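Local atomic coordinates of transcriptional regulator (Aquifex aeolicus, PDB entry 2EH3), a protein that probably binds DNA to regulate transcription as a member of the TetR/AcrR family, and carries magnesium ions on its C-terminal domain. Residues M79-L84 against R155-L160; S45-I50 against E102-I107; L8-E13 against E26-R31; E52-T57 against K88-I93. One frame throughout, in Å; residues are numbered along the deposited sequence.

Contact 1 (M79-L84 against R155-L160); sequences MFLEVL and RELPFL. With MG (magnesium ion), chain C.
Glu82 and Leu157 touch through aliphatic carbon, Glu82 CG lying 4.2 Å from Leu157 CD2, while the flat carboxylate at the end of the Glu82 chain reaches a magnesium ion. Glu82 OE2 binds the metal at 2.5 Å. OE1 accepts a hydrogen bond from a water that is itself a ligand of the ion, so both oxygens are tied to the site, which Glu78 also serves; Lys161 NZ, hydrogen-bonded to Glu82 OE2, brings a positive charge that probably helps balance the acidic cluster. Farther out, Arg155 lays its guanidinium over Phe159, NH1 3.6 Å above the centre of one ring face, and the ring also meets Tyr149 edge-to-face. The apolar body of the contact belongs to Leu81, whose CG is turned anti to the backbone N (chi1 171°). The Leu81 and Leu157 side chains run past each other in opposite directions, with Leu81 CG 4.1 Å from Leu157 CD1. Leu160 is crossed at about a right angle, Leu81 CD2 sitting 4.0 Å from Leu160 CB. Cutting Leu81 back to an alanine would remove the atoms that touch Leu157 and Leu160, and would probably leave a gap between the two helices there. Leu81 and Leu160 also reach helix 131-152, at Ile146 and Val150, and Phe80 and Val83 pack on Ile61 of helix 46-67, placing the pair within the all-helical C-terminal bundle.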
# COMPACT_ATOMS: atom_id res chain seq x y z
N MSE A 79 19.19 2.56 -7.92
CA MSE A 79 18.88 1.89 -9.18
C MSE A 79 17.49 1.26 -9.17
O MSE A 79 16.78 1.28 -10.17
CB MSE A 79 19.91 0.80 -9.44
CG MSE A 79 19.73 0.09 -10.74
SE MSE A 79 20.29 1.16 -12.26
CE MSE A 79 21.90 1.83 -11.58
N PHE A 80 17.14 0.72 -8.01
CA PHE A 80 15.84 0.08 -7.79
C PHE A 80 14.76 1.14 -8.00
O PHE A 80 13.79 0.91 -8.71
CB PHE A 80 15.84 -0.50 -6.34
CG PHE A 80 14.71 -1.48 -6.01
CD1 PHE A 80 13.74 -1.84 -6.94
CD2 PHE A 80 14.63 -2.01 -4.72
CE1 PHE A 80 12.70 -2.72 -6.59
CE2 PHE A 80 13.59 -2.90 -4.37
CZ PHE A 80 12.63 -3.24 -5.32
N LEU A 81 14.93 2.31 -7.39
CA LEU A 81 13.96 3.39 -7.59
C LEU A 81 13.91 3.84 -9.04
O LEU A 81 12.84 4.09 -9.58
CB LEU A 81 14.31 4.58 -6.68
CG LEU A 81 13.51 5.87 -6.92
CD1 LEU A 81 12.03 5.68 -6.66
CD2 LEU A 81 14.08 6.96 -5.99
N GLU A 82 15.06 3.91 -9.71
CA GLU A 82 15.04 4.34 -11.10
C GLU A 82 14.22 3.37 -11.97
O GLU A 82 13.42 3.81 -12.81
CB GLU A 82 16.47 4.46 -11.62
CG GLU A 82 17.18 5.68 -11.06
CD GLU A 82 18.68 5.61 -11.25
OE1 GLU A 82 19.17 4.52 -11.63
OE2 GLU A 82 19.40 6.61 -10.98
N VAL A 83 14.41 2.06 -11.76
CA VAL A 83 13.66 1.07 -12.53
C VAL A 83 12.18 1.16 -12.20
O VAL A 83 11.36 1.16 -13.11
CB VAL A 83 14.18 -0.36 -12.26
CG1 VAL A 83 13.20 -1.42 -12.83
CG2 VAL A 83 15.57 -0.50 -12.89
N LEU A 84 11.83 1.24 -10.92
CA LEU A 84 10.41 1.34 -10.59
C LEU A 84 9.79 2.58 -11.25
O LEU A 84 8.65 2.53 -11.73
CB LEU A 84 10.19 1.41 -9.09
CG LEU A 84 10.60 0.16 -8.30
CD1 LEU A 84 10.48 0.44 -6.80
CD2 LEU A 84 9.72 -1.01 -8.71
N ARG A 155 5.35 13.03 -9.10
CA ARG A 155 6.48 13.93 -8.99
C ARG A 155 7.55 13.41 -9.95
O ARG A 155 7.51 12.24 -10.37
CB ARG A 155 7.06 13.93 -7.56
CG ARG A 155 6.07 14.37 -6.48
CD ARG A 155 5.53 15.77 -6.75
NE ARG A 155 6.62 16.75 -6.84
CZ ARG A 155 7.15 17.40 -5.80
NH1 ARG A 155 6.68 17.21 -4.56
NH2 ARG A 155 8.19 18.20 -5.99
N GLU A 156 8.51 14.27 -10.27
CA GLU A 156 9.61 13.90 -11.16
C GLU A 156 10.62 13.08 -10.34
O GLU A 156 10.75 13.22 -9.12
CB GLU A 156 10.31 15.14 -11.72
CG GLU A 156 9.45 15.98 -12.67
CD GLU A 156 10.19 17.22 -13.16
OE1 GLU A 156 11.30 17.07 -13.74
OE2 GLU A 156 9.68 18.35 -12.98
N LEU A 157 11.35 12.24 -11.05
CA LEU A 157 12.34 11.36 -10.41
C LEU A 157 13.39 12.04 -9.51
O LEU A 157 13.74 11.48 -8.45
CB LEU A 157 13.04 10.52 -11.50
CG LEU A 157 14.12 9.52 -11.06
CD1 LEU A 157 13.53 8.50 -10.03
CD2 LEU A 157 14.66 8.80 -12.32
N PRO A 158 13.89 13.22 -9.88
CA PRO A 158 14.88 13.84 -8.99
C PRO A 158 14.39 14.06 -7.56
O PRO A 158 15.16 13.93 -6.60
CB PRO A 158 15.23 15.15 -9.70
CG PRO A 158 15.10 14.76 -11.17
CD PRO A 158 13.82 13.94 -11.16
N PHE A 159 13.12 14.42 -7.42
CA PHE A 159 12.54 14.63 -6.12
C PHE A 159 12.54 13.32 -5.32
O PHE A 159 12.92 13.29 -4.16
CB PHE A 159 11.10 15.14 -6.24
CG PHE A 159 10.40 15.28 -4.92
CD1 PHE A 159 10.67 16.37 -4.10
CD2 PHE A 159 9.49 14.33 -4.49
CE1 PHE A 159 10.05 16.51 -2.86
CE2 PHE A 159 8.85 14.45 -3.24
CZ PHE A 159 9.13 15.54 -2.44
N LEU A 160 12.09 12.24 -5.96
CA LEU A 160 12.07 10.96 -5.25
C LEU A 160 13.47 10.51 -4.88
O LEU A 160 13.69 10.01 -3.77
CB LEU A 160 11.38 9.86 -6.10
CG LEU A 160 9.86 9.98 -6.00
CD1 LEU A 160 9.37 10.82 -7.15
CD2 LEU A 160 9.21 8.60 -6.01
MG MG C . 21.86 7.00 -11.01
O HOH W 1 21.62 4.72 -10.46

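Contact 2 (S45-I50 against E102-I107); sequences SKEELI and EKFRNI
Lys103 and Glu47 form a salt bridge, Lys103 NZ donating to Glu47 OE1 at 2.9 Å. The ammonium arrives from above the carboxylate, 58° out of its plane. Both chains are extended beyond CG, and Glu47 leaves its helix with CG anti to the backbone N (chi1 176°), a setting that lays its methylene against Phe104: Glu47 CG meets the ring at its edge, 3.9 Å from Phe104 CE1. The carboxylate and the ring are turned 69° apart. Lys103 CG stands over one face of the same ring, 3.9 Å above its plane and toward the rim, so the two charged residues lend the phenylalanine their hydrocarbon parts. Ile50 CG2 completes this shell at 4.2 Å from Phe104 CZ. A glutamine in place of Glu47 would probably leave the ammonium of Lys103 without its counter-charge in this pair.

In the next shell Tyr20 meets Phe104 edge-to-face and touches Glu47 and Ile50 too. Ser45 N-caps helix 46-67, its OG accepting from Glu48 N at 3.0 Å, which fixes the first turn bearing Glu47. Phe104 holds the N-cap position of helix 105-126, and its N is hydrogen-bonded to Ser101 OG. Next along that helix, Arg105 turns to Tyr92 and Phe96 of the second subunit. Such a seam, between the start of the long helix leading out of the DNA-binding head and the C-terminal bundle, is where TetR-family regulators join their two domains.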
# COMPACT_ATOMS: atom_id res chain seq x y z
N SER A 45 -5.23 -16.28 -22.51
CA SER A 45 -6.26 -15.55 -21.80
C SER A 45 -5.78 -14.18 -21.33
O SER A 45 -4.59 -13.88 -21.34
CB SER A 45 -6.67 -16.33 -20.56
OG SER A 45 -5.54 -16.45 -19.71
N LYS A 46 -6.73 -13.36 -20.91
CA LYS A 46 -6.45 -12.04 -20.38
C LYS A 46 -5.59 -12.25 -19.11
O LYS A 46 -4.70 -11.46 -18.80
CB LYS A 46 -7.76 -11.35 -20.03
CG LYS A 46 -7.76 -9.88 -20.19
CD LYS A 46 -9.18 -9.33 -19.99
CE LYS A 46 -9.24 -8.51 -18.73
NZ LYS A 46 -10.57 -7.86 -18.52
N GLU A 47 -5.89 -13.32 -18.36
CA GLU A 47 -5.15 -13.65 -17.13
C GLU A 47 -3.67 -13.92 -17.43
O GLU A 47 -2.78 -13.42 -16.70
CB GLU A 47 -5.79 -14.87 -16.44
CG GLU A 47 -5.03 -15.36 -15.19
CD GLU A 47 -5.84 -16.34 -14.36
OE1 GLU A 47 -6.98 -16.66 -14.75
OE2 GLU A 47 -5.35 -16.79 -13.30
N GLU A 48 -3.40 -14.68 -18.49
CA GLU A 48 -2.01 -14.96 -18.87
C GLU A 48 -1.32 -13.65 -19.22
O GLU A 48 -0.15 -13.45 -18.91
CB GLU A 48 -1.89 -15.89 -20.08
CG GLU A 48 -2.06 -17.37 -19.82
CD GLU A 48 -1.57 -18.27 -20.96
OE1 GLU A 48 -1.74 -19.50 -20.81
OE2 GLU A 48 -1.04 -17.77 -21.99
N LEU A 49 -2.05 -12.77 -19.91
CA LEU A 49 -1.49 -11.49 -20.31
C LEU A 49 -1.04 -10.61 -19.15
O LEU A 49 0.08 -10.11 -19.16
CB LEU A 49 -2.52 -10.73 -21.17
CG LEU A 49 -2.24 -9.25 -21.45
CD1 LEU A 49 -1.03 -9.07 -22.41
CD2 LEU A 49 -3.51 -8.67 -22.08
N ILE A 50 -1.89 -10.38 -18.15
CA ILE A 50 -1.45 -9.52 -17.06
C ILE A 50 -0.35 -10.20 -16.26
O ILE A 50 0.57 -9.54 -15.78
CB ILE A 50 -2.63 -9.08 -16.14
CG1 ILE A 50 -2.15 -8.00 -15.15
CG2 ILE A 50 -3.23 -10.27 -15.48
CD1 ILE A 50 -3.32 -7.25 -14.47
N GLU A 102 -9.22 -9.65 -5.65
CA GLU A 102 -9.20 -10.78 -4.75
C GLU A 102 -8.41 -11.91 -5.45
O GLU A 102 -7.58 -12.59 -4.83
CB GLU A 102 -10.62 -11.29 -4.46
CG GLU A 102 -11.45 -10.36 -3.63
CD GLU A 102 -10.99 -10.29 -2.19
OE1 GLU A 102 -10.21 -11.16 -1.73
OE2 GLU A 102 -11.44 -9.35 -1.50
N LYS A 103 -8.69 -12.09 -6.74
CA LYS A 103 -8.07 -13.15 -7.54
C LYS A 103 -6.55 -13.09 -7.69
O LYS A 103 -5.89 -14.13 -7.67
CB LYS A 103 -8.73 -13.19 -8.93
CG LYS A 103 -8.24 -14.29 -9.86
CD LYS A 103 -8.89 -14.22 -11.25
CE LYS A 103 -8.64 -15.53 -12.01
NZ LYS A 103 -9.22 -15.54 -13.38
N PHE A 104 -6.01 -11.88 -7.81
CA PHE A 104 -4.57 -11.74 -8.03
C PHE A 104 -3.77 -11.23 -6.84
O PHE A 104 -2.56 -10.99 -6.95
CB PHE A 104 -4.32 -10.80 -9.24
CG PHE A 104 -4.99 -11.25 -10.51
CD1 PHE A 104 -4.82 -12.54 -10.99
CD2 PHE A 104 -5.72 -10.34 -11.26
CE1 PHE A 104 -5.38 -12.93 -12.22
CE2 PHE A 104 -6.29 -10.73 -12.50
CZ PHE A 104 -6.12 -12.01 -12.97
N ARG A 105 -4.41 -11.08 -5.68
CA ARG A 105 -3.71 -10.59 -4.49
C ARG A 105 -2.47 -11.41 -4.15
O ARG A 105 -1.44 -10.85 -3.74
CB ARG A 105 -4.64 -10.57 -3.28
CG ARG A 105 -4.05 -9.77 -2.10
CD ARG A 105 -5.12 -9.47 -1.05
NE ARG A 105 -6.19 -8.70 -1.67
CZ ARG A 105 -7.36 -8.43 -1.10
NH1 ARG A 105 -7.61 -8.87 0.13
NH2 ARG A 105 -8.28 -7.74 -1.76
N ASN A 106 -2.57 -12.72 -4.32
CA ASN A 106 -1.45 -13.59 -4.00
C ASN A 106 -0.21 -13.28 -4.84
O ASN A 106 0.91 -13.45 -4.36
CB ASN A 106 -1.85 -15.05 -4.19
CG ASN A 106 -2.11 -15.38 -5.65
OD1 ASN A 106 -3.10 -14.92 -6.26
ND2 ASN A 106 -1.20 -16.16 -6.24
N ILE A 107 -0.40 -12.85 -6.09
CA ILE A 107 0.74 -12.54 -6.96
C ILE A 107 1.45 -11.31 -6.45
O ILE A 107 2.70 -11.26 -6.42
CB ILE A 107 0.27 -12.30 -8.41
CG1 ILE A 107 -0.40 -13.58 -8.92
CG2 ILE A 107 1.46 -11.90 -9.32
CD1 ILE A 107 -1.14 -13.41 -10.24

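Contact 3 (L8-E13 against E26-R31); sequences LEVSKE and EEIVKR
Ser11 OG sits against two methyls of one isoleucine, Ile28 CG2 at 3.5 Å and Ile28 CD1 at 3.6 Å, while its polar bond turns back along its own helix to Ile7 O. Ser11 carries OG beside the backbone N and anti to its own carbonyl carbon (chi1 -58°), within reach of Ile7 O one turn back; the buried hydroxyl is thus satisfied without help from the facing helix. Beside it Val10 presses CG1 into the other backbone, 3.6 Å from Ile28 O, and the same methyl touches Arg31 CG at 3.6 Å.

Here helix 3-18 packs on helix 25-32, the first helix of the predicted helix-turn-helix, in the three-helical, homeodomain-like head of the TetR family. The two segments cross at 124° with axes 9.4 Å apart at closest approach. Arg31 offers only its CB and CG to Val10; its chain then bends at chi2 and chi3, and NH1 stops 6.5 Å short of Glu13 OE1. Leu14, one residue beyond the segment, extends the apolar surface under both Ile28 and Arg31. Within helix 3-18, Lys12 NZ donates to Glu9 OE2 at 2.8 Å in a salt bridge, on the syn side but 28° out of the carboxylate plane.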
# COMPACT_ATOMS: atom_id res chain seq x y z
N LEU A 8 1.82 -6.49 -25.45
CA LEU A 8 2.16 -6.14 -24.07
C LEU A 8 2.16 -4.63 -23.85
O LEU A 8 1.68 -4.16 -22.81
CB LEU A 8 3.53 -6.73 -23.71
CG LEU A 8 3.46 -8.23 -23.45
CD1 LEU A 8 4.87 -8.84 -23.49
CD2 LEU A 8 2.80 -8.47 -22.10
N GLU A 9 2.68 -3.87 -24.81
CA GLU A 9 2.73 -2.42 -24.67
C GLU A 9 1.35 -1.79 -24.66
O GLU A 9 1.07 -0.93 -23.81
CB GLU A 9 3.63 -1.80 -25.76
CG GLU A 9 5.11 -2.17 -25.59
CD GLU A 9 5.63 -1.82 -24.20
OE1 GLU A 9 5.54 -0.62 -23.81
OE2 GLU A 9 6.12 -2.72 -23.49
N VAL A 10 0.50 -2.23 -25.58
CA VAL A 10 -0.86 -1.71 -25.66
C VAL A 10 -1.64 -2.06 -24.40
O VAL A 10 -2.39 -1.23 -23.88
CB VAL A 10 -1.59 -2.28 -26.91
CG1 VAL A 10 -3.08 -2.01 -26.84
CG2 VAL A 10 -1.01 -1.64 -28.18
N SER A 11 -1.45 -3.29 -23.89
CA SER A 11 -2.19 -3.75 -22.71
C SER A 11 -1.74 -2.97 -21.47
O SER A 11 -2.56 -2.61 -20.62
CB SER A 11 -1.99 -5.27 -22.49
OG SER A 11 -2.41 -6.03 -23.62
N LYS A 12 -0.45 -2.70 -21.36
CA LYS A 12 0.03 -1.92 -20.21
C LYS A 12 -0.60 -0.54 -20.26
O LYS A 12 -1.03 -0.01 -19.23
CB LYS A 12 1.57 -1.80 -20.23
CG LYS A 12 2.27 -3.04 -19.72
CD LYS A 12 3.78 -2.83 -19.57
CE LYS A 12 4.46 -2.81 -20.91
NZ LYS A 12 5.92 -3.16 -20.77
N GLU A 13 -0.68 0.03 -21.46
CA GLU A 13 -1.28 1.35 -21.60
C GLU A 13 -2.76 1.36 -21.22
O GLU A 13 -3.17 2.21 -20.41
CB GLU A 13 -1.13 1.86 -23.04
CG GLU A 13 0.26 2.42 -23.34
CD GLU A 13 0.66 3.49 -22.33
OE1 GLU A 13 -0.19 4.34 -21.98
OE2 GLU A 13 1.84 3.47 -21.89
N GLU A 26 -10.94 -7.46 -26.79
CA GLU A 26 -11.34 -6.78 -28.01
C GLU A 26 -10.76 -5.36 -28.11
O GLU A 26 -10.30 -4.96 -29.17
CB GLU A 26 -12.86 -6.71 -28.12
CG GLU A 26 -13.30 -5.97 -29.37
CD GLU A 26 -12.57 -6.47 -30.62
OE1 GLU A 26 -12.74 -7.67 -30.97
OE2 GLU A 26 -11.83 -5.66 -31.24
N GLU A 27 -10.77 -4.60 -27.02
CA GLU A 27 -10.22 -3.24 -27.04
C GLU A 27 -8.71 -3.25 -27.28
O GLU A 27 -8.16 -2.38 -27.96
CB GLU A 27 -10.54 -2.51 -25.73
CG GLU A 27 -12.03 -2.31 -25.51
CD GLU A 27 -12.36 -1.73 -24.14
OE1 GLU A 27 -11.72 -2.12 -23.15
OE2 GLU A 27 -13.29 -0.90 -24.07
N ILE A 28 -8.04 -4.23 -26.69
CA ILE A 28 -6.59 -4.36 -26.85
C ILE A 28 -6.23 -4.63 -28.30
O ILE A 28 -5.36 -3.95 -28.87
CB ILE A 28 -6.07 -5.50 -25.96
CG1 ILE A 28 -6.14 -5.07 -24.48
CG2 ILE A 28 -4.60 -5.85 -26.32
CD1 ILE A 28 -5.96 -6.24 -23.51
N VAL A 29 -6.88 -5.63 -28.92
CA VAL A 29 -6.51 -5.95 -30.30
C VAL A 29 -6.91 -4.84 -31.27
O VAL A 29 -6.21 -4.61 -32.26
CB VAL A 29 -7.02 -7.35 -30.79
CG1 VAL A 29 -6.40 -8.47 -29.91
CG2 VAL A 29 -8.53 -7.42 -30.82
N LYS A 30 -8.01 -4.15 -30.97
CA LYS A 30 -8.44 -3.03 -31.81
C LYS A 30 -7.35 -1.95 -31.77
O LYS A 30 -6.93 -1.44 -32.81
CB LYS A 30 -9.74 -2.43 -31.28
CG LYS A 30 -10.37 -1.36 -32.19
CD LYS A 30 -11.63 -0.75 -31.55
CE LYS A 30 -11.27 0.20 -30.38
NZ LYS A 30 -12.11 0.06 -29.13
N ARG A 31 -6.91 -1.58 -30.57
CA ARG A 31 -5.89 -0.55 -30.43
C ARG A 31 -4.57 -0.96 -31.08
O ARG A 31 -3.85 -0.13 -31.65
CB ARG A 31 -5.68 -0.24 -28.94
CG ARG A 31 -4.54 0.72 -28.64
CD ARG A 31 -4.82 2.12 -29.14
NE ARG A 31 -5.90 2.79 -28.41
CZ ARG A 31 -5.77 3.39 -27.23
NH1 ARG A 31 -4.60 3.41 -26.62
NH2 ARG A 31 -6.82 3.99 -26.66

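Contact 4 (E52-T57 against K88-I93); sequences EIIERT and KKVVYI
Val90, near the start of helix 88-99, packs against the long helix 46-67 that leads from the DNA-binding head into the C-terminal domain. Its two methyls meet three side chains there. Val90 and Thr57 approach tip to tip, with Thr57 OG1 3.3 Å from Val90 CG1 and 3.6 Å from Val90 CG2. That hydroxyl finds its polar partner in Glu87 OE1, a hydrogen bond to the residue just ahead of helix 88-99, so one oxygen both bonds to Glu87 and packs on the Val90 methyls. Ile53 CG2 lies 4.2 Å from Val90 CG2, and Ile54 bends its chain to bring CD1 4.1 Å from Val90 CG1.

In well-studied TetR-family members the equivalent helices pass movements from the ligand-binding domain to the DNA-binding head; a similar role is possible here. The segments cross at -127°, their axes 10.5 Å apart. Along helix 46-67, Arg56 NE donates to Glu52 OE2 over 2.6 Å in a nearly straight bond, 174°, using the oxygen's anti lone pair with the carboxylate oxygen in the guanidinium plane. Arg56 NH1 pairs with Glu5 of helix 3-18, and Lys12 of that helix touches Val90 as well.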
# COMPACT_ATOMS: atom_id res chain seq x y z
N GLU A 52 1.99 -12.06 -17.42
CA GLU A 52 3.24 -11.86 -18.15
C GLU A 52 3.78 -10.45 -17.99
O GLU A 52 4.99 -10.25 -17.93
CB GLU A 52 3.04 -12.19 -19.63
CG GLU A 52 4.29 -11.98 -20.51
CD GLU A 52 5.42 -12.97 -20.24
OE1 GLU A 52 5.17 -13.96 -19.53
OE2 GLU A 52 6.54 -12.76 -20.76
N ILE A 53 2.89 -9.46 -17.95
CA ILE A 53 3.28 -8.06 -17.77
C ILE A 53 4.04 -7.94 -16.45
O ILE A 53 5.11 -7.32 -16.38
CB ILE A 53 2.03 -7.12 -17.72
CG1 ILE A 53 1.43 -7.00 -19.12
CG2 ILE A 53 2.41 -5.75 -17.19
CD1 ILE A 53 0.17 -6.16 -19.15
N ILE A 54 3.47 -8.53 -15.40
CA ILE A 54 4.10 -8.48 -14.10
C ILE A 54 5.40 -9.26 -14.10
O ILE A 54 6.43 -8.77 -13.60
CB ILE A 54 3.14 -9.04 -13.02
CG1 ILE A 54 1.86 -8.19 -12.99
CG2 ILE A 54 3.83 -9.08 -11.64
CD1 ILE A 54 2.07 -6.70 -12.64
N GLU A 55 5.37 -10.46 -14.69
CA GLU A 55 6.55 -11.31 -14.74
C GLU A 55 7.73 -10.62 -15.42
O GLU A 55 8.89 -10.75 -14.98
CB GLU A 55 6.22 -12.61 -15.45
CG GLU A 55 7.21 -13.74 -15.21
CD GLU A 55 7.11 -14.30 -13.80
OE1 GLU A 55 6.17 -13.94 -13.06
OE2 GLU A 55 7.98 -15.13 -13.44
N ARG A 56 7.46 -9.89 -16.50
CA ARG A 56 8.54 -9.22 -17.20
C ARG A 56 9.14 -8.07 -16.38
O ARG A 56 10.35 -7.86 -16.42
CB ARG A 56 8.08 -8.76 -18.57
CG ARG A 56 7.91 -9.92 -19.52
CD ARG A 56 7.57 -9.43 -20.91
NE ARG A 56 7.50 -10.55 -21.83
CZ ARG A 56 7.85 -10.49 -23.10
NH1 ARG A 56 8.31 -9.35 -23.61
NH2 ARG A 56 7.77 -11.57 -23.86
N THR A 57 8.31 -7.34 -15.62
CA THR A 57 8.85 -6.26 -14.80
C THR A 57 9.60 -6.89 -13.62
O THR A 57 10.65 -6.39 -13.20
CB THR A 57 7.75 -5.27 -14.33
OG1 THR A 57 7.24 -4.55 -15.47
CG2 THR A 57 8.32 -4.23 -13.38
N LYS A 88 6.74 2.85 -13.96
CA LYS A 88 5.63 3.31 -13.12
C LYS A 88 4.23 2.90 -13.56
O LYS A 88 3.35 2.75 -12.72
CB LYS A 88 5.72 4.83 -12.88
CG LYS A 88 5.75 5.68 -14.12
CD LYS A 88 6.14 7.10 -13.72
CE LYS A 88 6.53 7.91 -14.94
NZ LYS A 88 7.64 7.25 -15.70
N LYS A 89 4.01 2.69 -14.85
CA LYS A 89 2.69 2.24 -15.30
C LYS A 89 2.43 0.84 -14.78
O LYS A 89 1.31 0.50 -14.38
CB LYS A 89 2.59 2.32 -16.83
CG LYS A 89 2.52 3.77 -17.33
CD LYS A 89 2.34 3.85 -18.84
CE LYS A 89 2.47 5.28 -19.33
NZ LYS A 89 1.39 6.16 -18.84
N VAL A 90 3.47 0.00 -14.76
CA VAL A 90 3.30 -1.35 -14.26
C VAL A 90 3.15 -1.32 -12.74
O VAL A 90 2.42 -2.13 -12.19
CB VAL A 90 4.48 -2.25 -14.70
CG1 VAL A 90 4.33 -3.66 -14.12
CG2 VAL A 90 4.54 -2.30 -16.22
N VAL A 91 3.84 -0.39 -12.07
CA VAL A 91 3.71 -0.28 -10.63
C VAL A 91 2.26 0.06 -10.30
O VAL A 91 1.70 -0.48 -9.36
CB VAL A 91 4.66 0.82 -10.07
CG1 VAL A 91 4.34 1.07 -8.59
CG2 VAL A 91 6.11 0.38 -10.24
N TYR A 92 1.66 0.95 -11.10
CA TYR A 92 0.27 1.34 -10.89
C TYR A 92 -0.64 0.11 -11.08
O TYR A 92 -1.54 -0.16 -10.26
CB TYR A 92 -0.05 2.47 -11.88
CG TYR A 92 -1.35 3.16 -11.65
CD1 TYR A 92 -2.53 2.58 -12.11
CD2 TYR A 92 -1.41 4.38 -10.99
CE1 TYR A 92 -3.75 3.20 -11.90
CE2 TYR A 92 -2.62 5.01 -10.78
CZ TYR A 92 -3.78 4.42 -11.24
OH TYR A 92 -4.98 5.04 -11.02
N ILE A 93 -0.42 -0.67 -12.14
CA ILE A 93 -1.22 -1.87 -12.39
C ILE A 93 -1.04 -2.88 -11.23
O ILE A 93 -2.00 -3.50 -10.74
CB ILE A 93 -0.77 -2.49 -13.75
CG1 ILE A 93 -1.19 -1.54 -14.89
CG2 ILE A 93 -1.40 -3.89 -13.95
CD1 ILE A 93 -0.47 -1.83 -16.25

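Contacts 2, 3 and 4 touch one another, contact 3 inside the DNA-binding head and contacts 2 and 4 where it meets the C-terminal domain. Leu49 of contact 2 puts CD2 3.2 Å from Ser11 OG of contact 3, and Ile50 CD1 lies 3.9 Å from Ile93 CG2 of contact 4. Lys12 CD of contact 3 reaches Val90 CG2 at 3.5 Å. Contacts 2 and 4 share helix 46-67, their centres 12 Å apart. Contact 1, with its magnesium ion, joins them through contact 4, where Leu84 O approaches Val91 CG2 at 3.6 Å. Its centre is about 26 Å from that of contact 3, which includes part of the predicted helix-turn-helix, so metal site and DNA-binding head stand well apart.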